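Local coordinates for protein RTX-adhesin (Marinomonas primoryensis, PDB 5IRB) that forms part of a giant calcium-binding adhesin that attaches its Antarctic bacterium to diatoms and ice, at residues D281-T293 and T301-D313. Sequence-based numbering, arbitrary orientation.
With CA (calcium ion), chain L; CA (calcium ion), chain E.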
loop_
_atom_site.group_PDB
_atom_site.type_symbol
_atom_site.label_atom_id
_atom_site.label_comp_id
_atom_site.label_asym_id
_atom_site.label_seq_id
_atom_site.Cartn_x
_atom_site.Cartn_y
_atom_site.Cartn_z
ATOM N N ASP A 281 21.716 56.205 4.105
ATOM C CA ASP A 281 21.281 55.264 3.086
ATOM C C ASP A 281 20.037 55.749 2.351
ATOM O O ASP A 281 19.944 55.643 1.131
ATOM C CB ASP A 281 21.040 53.896 3.713
ATOM C CG ASP A 281 22.335 53.219 4.107
ATOM O OD1 ASP A 281 23.363 53.529 3.460
ATOM O OD2 ASP A 281 22.323 52.358 5.019
ATOM N N LEU A 282 19.080 56.293 3.087
ATOM C CA LEU A 282 17.870 56.787 2.451
ATOM C C LEU A 282 18.183 58.011 1.600
ATOM O O LEU A 282 17.540 58.232 0.569
ATOM C CB LEU A 282 16.796 57.117 3.490
ATOM C CG LEU A 282 16.290 55.883 4.238
ATOM C CD1 LEU A 282 15.606 56.264 5.544
ATOM C CD2 LEU A 282 15.365 55.075 3.350
ATOM N N ALA A 283 19.164 58.802 2.040
ATOM C CA ALA A 283 19.648 59.958 1.278
ATOM C C ALA A 283 20.255 59.591 -0.074
ATOM O O ALA A 283 20.178 60.363 -1.021
ATOM C CB ALA A 283 20.666 60.744 2.099
ATOM N N ALA A 284 20.837 58.404 -0.178
ATOM C CA ALA A 284 21.538 58.031 -1.403
ATOM C C ALA A 284 20.636 57.239 -2.335
ATOM O O ALA A 284 20.875 57.158 -3.538
ATOM C CB ALA A 284 22.784 57.238 -1.080
ATOM N N ASP A 285 19.583 56.673 -1.773
ATOM C CA ASP A 285 18.755 55.735 -2.512
ATOM C C ASP A 285 17.282 56.104 -2.356
ATOM O O ASP A 285 16.641 55.747 -1.368
ATOM C CB ASP A 285 19.004 54.296 -2.055
ATOM C CG ASP A 285 18.295 53.298 -2.938
ATOM O OD1 ASP A 285 17.625 53.796 -3.866
ATOM O OD2 ASP A 285 18.366 52.067 -2.711
ATOM N N THR A 286 16.740 56.750 -3.383
ATOM C CA THR A 286 15.406 57.343 -3.311
ATOM C C THR A 286 14.230 56.416 -3.661
ATOM O O THR A 286 13.081 56.871 -3.726
ATOM C CB THR A 286 15.340 58.572 -4.217
ATOM O OG1 THR A 286 15.729 58.202 -5.541
ATOM C CG2 THR A 286 16.295 59.660 -3.713
ATOM N N ALA A 287 14.501 55.130 -3.895
ATOM C CA ALA A 287 13.432 54.165 -4.178
ATOM C C ALA A 287 13.871 52.752 -3.808
ATOM O O ALA A 287 15.002 52.394 -4.062
ATOM C CB ALA A 287 13.026 54.222 -5.633
ATOM N N PHE A 288 13.008 51.964 -3.174
ATOM C CA PHE A 288 13.416 50.616 -2.784
ATOM C C PHE A 288 12.212 49.721 -2.573
ATOM O O PHE A 288 11.076 50.197 -2.465
ATOM C CB PHE A 288 14.284 50.670 -1.524
ATOM C CG PHE A 288 13.575 51.227 -0.332
ATOM C CD1 PHE A 288 12.719 50.442 0.419
ATOM C CD2 PHE A 288 13.710 52.570 -0.005
ATOM C CE1 PHE A 288 12.045 50.969 1.506
ATOM C CE2 PHE A 288 13.042 53.106 1.077
ATOM C CZ PHE A 288 12.205 52.325 1.833
ATOM N N ASP A 289 12.464 48.419 -2.524
ATOM C CA ASP A 289 11.415 47.442 -2.324
ATOM C C ASP A 289 11.453 46.892 -0.910
ATOM O O ASP A 289 12.524 46.753 -0.304
ATOM C CB ASP A 289 11.563 46.273 -3.309
ATOM C CG ASP A 289 11.145 46.650 -4.708
ATOM O OD1 ASP A 289 10.414 47.650 -4.854
ATOM O OD2 ASP A 289 11.550 45.960 -5.661
ATOM N N ALA A 290 10.281 46.560 -0.391
ATOM C CA ALA A 290 10.213 45.783 0.821
ATOM C C ALA A 290 9.717 44.401 0.391
ATOM O O ALA A 290 8.690 44.288 -0.294
ATOM C CB ALA A 290 9.279 46.435 1.850
ATOM N N VAL A 291 10.455 43.359 0.763
ATOM C CA VAL A 291 10.108 41.993 0.349
ATOM C C VAL A 291 9.778 41.107 1.545
ATOM O O VAL A 291 10.580 40.982 2.465
ATOM C CB VAL A 291 11.227 41.339 -0.467
ATOM C CG1 VAL A 291 10.817 39.912 -0.927
ATOM C CG2 VAL A 291 11.551 42.190 -1.669
ATOM N N VAL A 292 8.575 40.547 1.559
ATOM C CA VAL A 292 8.173 39.637 2.636
ATOM C C VAL A 292 8.240 38.182 2.153
ATOM O O VAL A 292 7.749 37.849 1.073
ATOM C CB VAL A 292 6.780 39.971 3.166
ATOM C CG1 VAL A 292 6.285 38.900 4.162
ATOM C CG2 VAL A 292 6.813 41.376 3.823
ATOM N N THR A 293 8.925 37.345 2.931
ATOM C CA THR A 293 9.079 35.927 2.618
ATOM C C THR A 293 8.091 35.118 3.462
ATOM O O THR A 293 8.129 35.173 4.693
ATOM C CB THR A 293 10.505 35.431 2.858
ATOM O OG1 THR A 293 11.387 36.076 1.927
ATOM C CG2 THR A 293 10.585 33.890 2.644
ATOM N N THR A 301 7.317 28.210 -0.463
ATOM C CA THR A 301 7.641 29.590 -0.083
ATOM C C THR A 301 7.230 30.552 -1.173
ATOM O O THR A 301 7.086 30.162 -2.333
ATOM C CB THR A 301 9.137 29.761 0.185
ATOM O OG1 THR A 301 9.866 29.370 -0.986
ATOM C CG2 THR A 301 9.553 28.847 1.346
ATOM N N VAL A 302 7.057 31.816 -0.793
ATOM C CA VAL A 302 6.641 32.858 -1.713
ATOM C C VAL A 302 7.069 34.235 -1.173
ATOM O O VAL A 302 7.039 34.479 0.035
ATOM C CB VAL A 302 5.112 32.831 -1.963
ATOM C CG1 VAL A 302 4.335 33.159 -0.686
ATOM C CG2 VAL A 302 4.723 33.772 -3.138
ATOM N N ASP A 303 7.538 35.080 -2.086
ATOM C CA ASP A 303 7.887 36.485 -1.812
ATOM C C ASP A 303 6.768 37.442 -2.218
ATOM O O ASP A 303 6.226 37.320 -3.321
ATOM C CB ASP A 303 9.184 36.864 -2.542
ATOM C CG ASP A 303 10.436 36.378 -1.811
ATOM O OD1 ASP A 303 10.298 35.889 -0.665
ATOM O OD2 ASP A 303 11.552 36.456 -2.387
ATOM N N THR A 304 6.432 38.386 -1.329
ATOM C CA THR A 304 5.474 39.430 -1.624
ATOM C C THR A 304 6.230 40.774 -1.594
ATOM O O THR A 304 6.984 41.061 -0.649
ATOM C CB THR A 304 4.314 39.472 -0.603
ATOM O OG1 THR A 304 3.659 38.206 -0.543
ATOM C CG2 THR A 304 3.294 40.545 -0.981
ATOM N N THR A 305 6.034 41.584 -2.628
ATOM C CA THR A 305 6.834 42.791 -2.773
ATOM C C THR A 305 5.967 44.056 -2.731
ATOM O O THR A 305 4.929 44.133 -3.394
ATOM C CB THR A 305 7.670 42.733 -4.069
ATOM O OG1 THR A 305 8.604 41.650 -3.971
ATOM C CG2 THR A 305 8.441 44.024 -4.300
ATOM N N GLY A 306 6.410 45.032 -1.938
ATOM C CA GLY A 306 5.878 46.390 -1.977
ATOM C C GLY A 306 7.001 47.368 -2.306
ATOM O O GLY A 306 8.146 47.203 -1.876
ATOM N N SER A 307 6.674 48.386 -3.094
ATOM C CA SER A 307 7.687 49.268 -3.648
ATOM C C SER A 307 7.500 50.683 -3.093
ATOM O O SER A 307 6.374 51.086 -2.820
ATOM C CB SER A 307 7.612 49.250 -5.176
ATOM O OG SER A 307 8.111 48.012 -5.688
ATOM N N SER A 308 8.597 51.411 -2.882
ATOM C CA SER A 308 8.545 52.713 -2.227
ATOM C C SER A 308 9.430 53.693 -2.957
ATOM O O SER A 308 10.456 53.308 -3.505
ATOM C CB SER A 308 8.990 52.641 -0.765
ATOM O OG SER A 308 8.941 53.928 -0.158
ATOM N N THR A 309 9.021 54.959 -2.942
ATOM C CA THR A 309 9.811 56.057 -3.451
ATOM C C THR A 309 9.752 57.212 -2.464
ATOM O O THR A 309 8.741 57.417 -1.802
ATOM C CB THR A 309 9.294 56.564 -4.814
ATOM O OG1 THR A 309 7.895 56.860 -4.706
ATOM C CG2 THR A 309 9.516 55.510 -5.907
ATOM N N HIS A 310 10.837 57.959 -2.359
ATOM C CA HIS A 310 10.811 59.207 -1.600
ATOM C C HIS A 310 11.758 60.202 -2.240
ATOM O O HIS A 310 12.510 59.848 -3.144
ATOM C CB HIS A 310 11.183 58.968 -0.131
ATOM C CG HIS A 310 12.559 58.443 0.064
ATOM N ND1 HIS A 310 12.877 57.096 -0.024
ATOM C CD2 HIS A 310 13.744 59.070 0.331
ATOM C CE1 HIS A 310 14.148 56.921 0.195
ATOM N NE2 HIS A 310 14.714 58.108 0.402
ATOM N N THR A 311 11.698 61.449 -1.778
ATOM C CA THR A 311 12.607 62.495 -2.215
ATOM C C THR A 311 13.511 62.982 -1.073
ATOM O O THR A 311 13.290 62.643 0.100
ATOM C CB THR A 311 11.825 63.670 -2.842
ATOM O OG1 THR A 311 10.873 64.151 -1.892
ATOM C CG2 THR A 311 11.047 63.183 -4.075
ATOM N N VAL A 312 14.551 63.724 -1.447
ATOM C CA VAL A 312 15.646 64.131 -0.558
ATOM C C VAL A 312 15.938 65.633 -0.644
ATOM O O VAL A 312 16.096 66.177 -1.741
ATOM C CB VAL A 312 16.967 63.384 -0.904
ATOM C CG1 VAL A 312 18.117 63.857 -0.030
ATOM C CG2 VAL A 312 16.788 61.870 -0.798
ATOM N N ASP A 313 16.029 66.298 0.505
ATOM C CA ASP A 313 16.365 67.715 0.520
ATOM C C ASP A 313 17.143 68.117 1.779
ATOM O O ASP A 313 18.381 68.155 1.779
ATOM C CB ASP A 313 15.099 68.545 0.386
ATOM C CG ASP A 313 15.393 70.009 0.208
ATOM O OD1 ASP A 313 16.539 70.343 -0.169
ATOM O OD2 ASP A 313 14.468 70.819 0.419
HETATM CA CA CA L . 17.085 51.851 -4.832
HETATM CA CA CA E . 6.858 57.532 -0.489
HETATM O O HOH W 1 5.161 36.702 1.088
HETATM O O HOH W 2 7.418 55.522 0.941
HETATM O O HOH W 3 6.310 55.331 -1.592
HETATM O O HOH W 4 6.051 57.938 -2.796
HETATM O O HOH W 5 4.501 57.558 0.465
HETATM O O HOH W 6 17.516 49.791 -3.538
#
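Strands 287-293 and 301-309 run antiparallel, their axes approaching to 4.6 Å at 156°, with F288, A290 and V292 in hydrogen-bonded pairs with S308, G306 and T304. The ladder gains one more rung where H310 N reaches T286 O at 2.8 Å, in the turn between the helix and strand 287-293. There the H310 imidazole turns back over the other segment: with chi1 at 62°, CG sits between the backbone N and the carbonyl carbon, and NE2 donates to L282 O at 2.8 Å. That bond is nearly straight (165°) and lies in the ring plane, though it meets the carbonyl from above its own plane. T286 CA covers one face of the ring as a CH-pi contact, and L282 CD2 packs against CE1, so the imidazole is pinned to the helix end. Next to it, F288 presents CE2 to H310 CE1 at 4.1 Å and takes S308 CB over one face; with A290 and V292 it faces the core, against V239, L256 and V254.

The other face of the sheet carries several polar side chains. S307 OG lies 2.5 Å from D289 OD1, a hydrogen bond so short that its exact length is doubtful, and T305 CG2 lies against the same carboxylate. Further along, T293 OG1 donates to D303 OD1 at 2.8 Å on its syn side, while V291 CG1 rests on the D303 carboxylate carbon.

Two calcium ions flank the hairpin's helix end: one is held by both carboxylate oxygens of D285, A287 O and a water, with D285 OD2 also accepting from N259 N; the other by T309 O at 2.3 Å, four waters and D226. This is a beta hairpin in the C-terminal beta-sandwich domain of this fragment, calcium-bound where strand 287-293 begins and strand 301-309 ends.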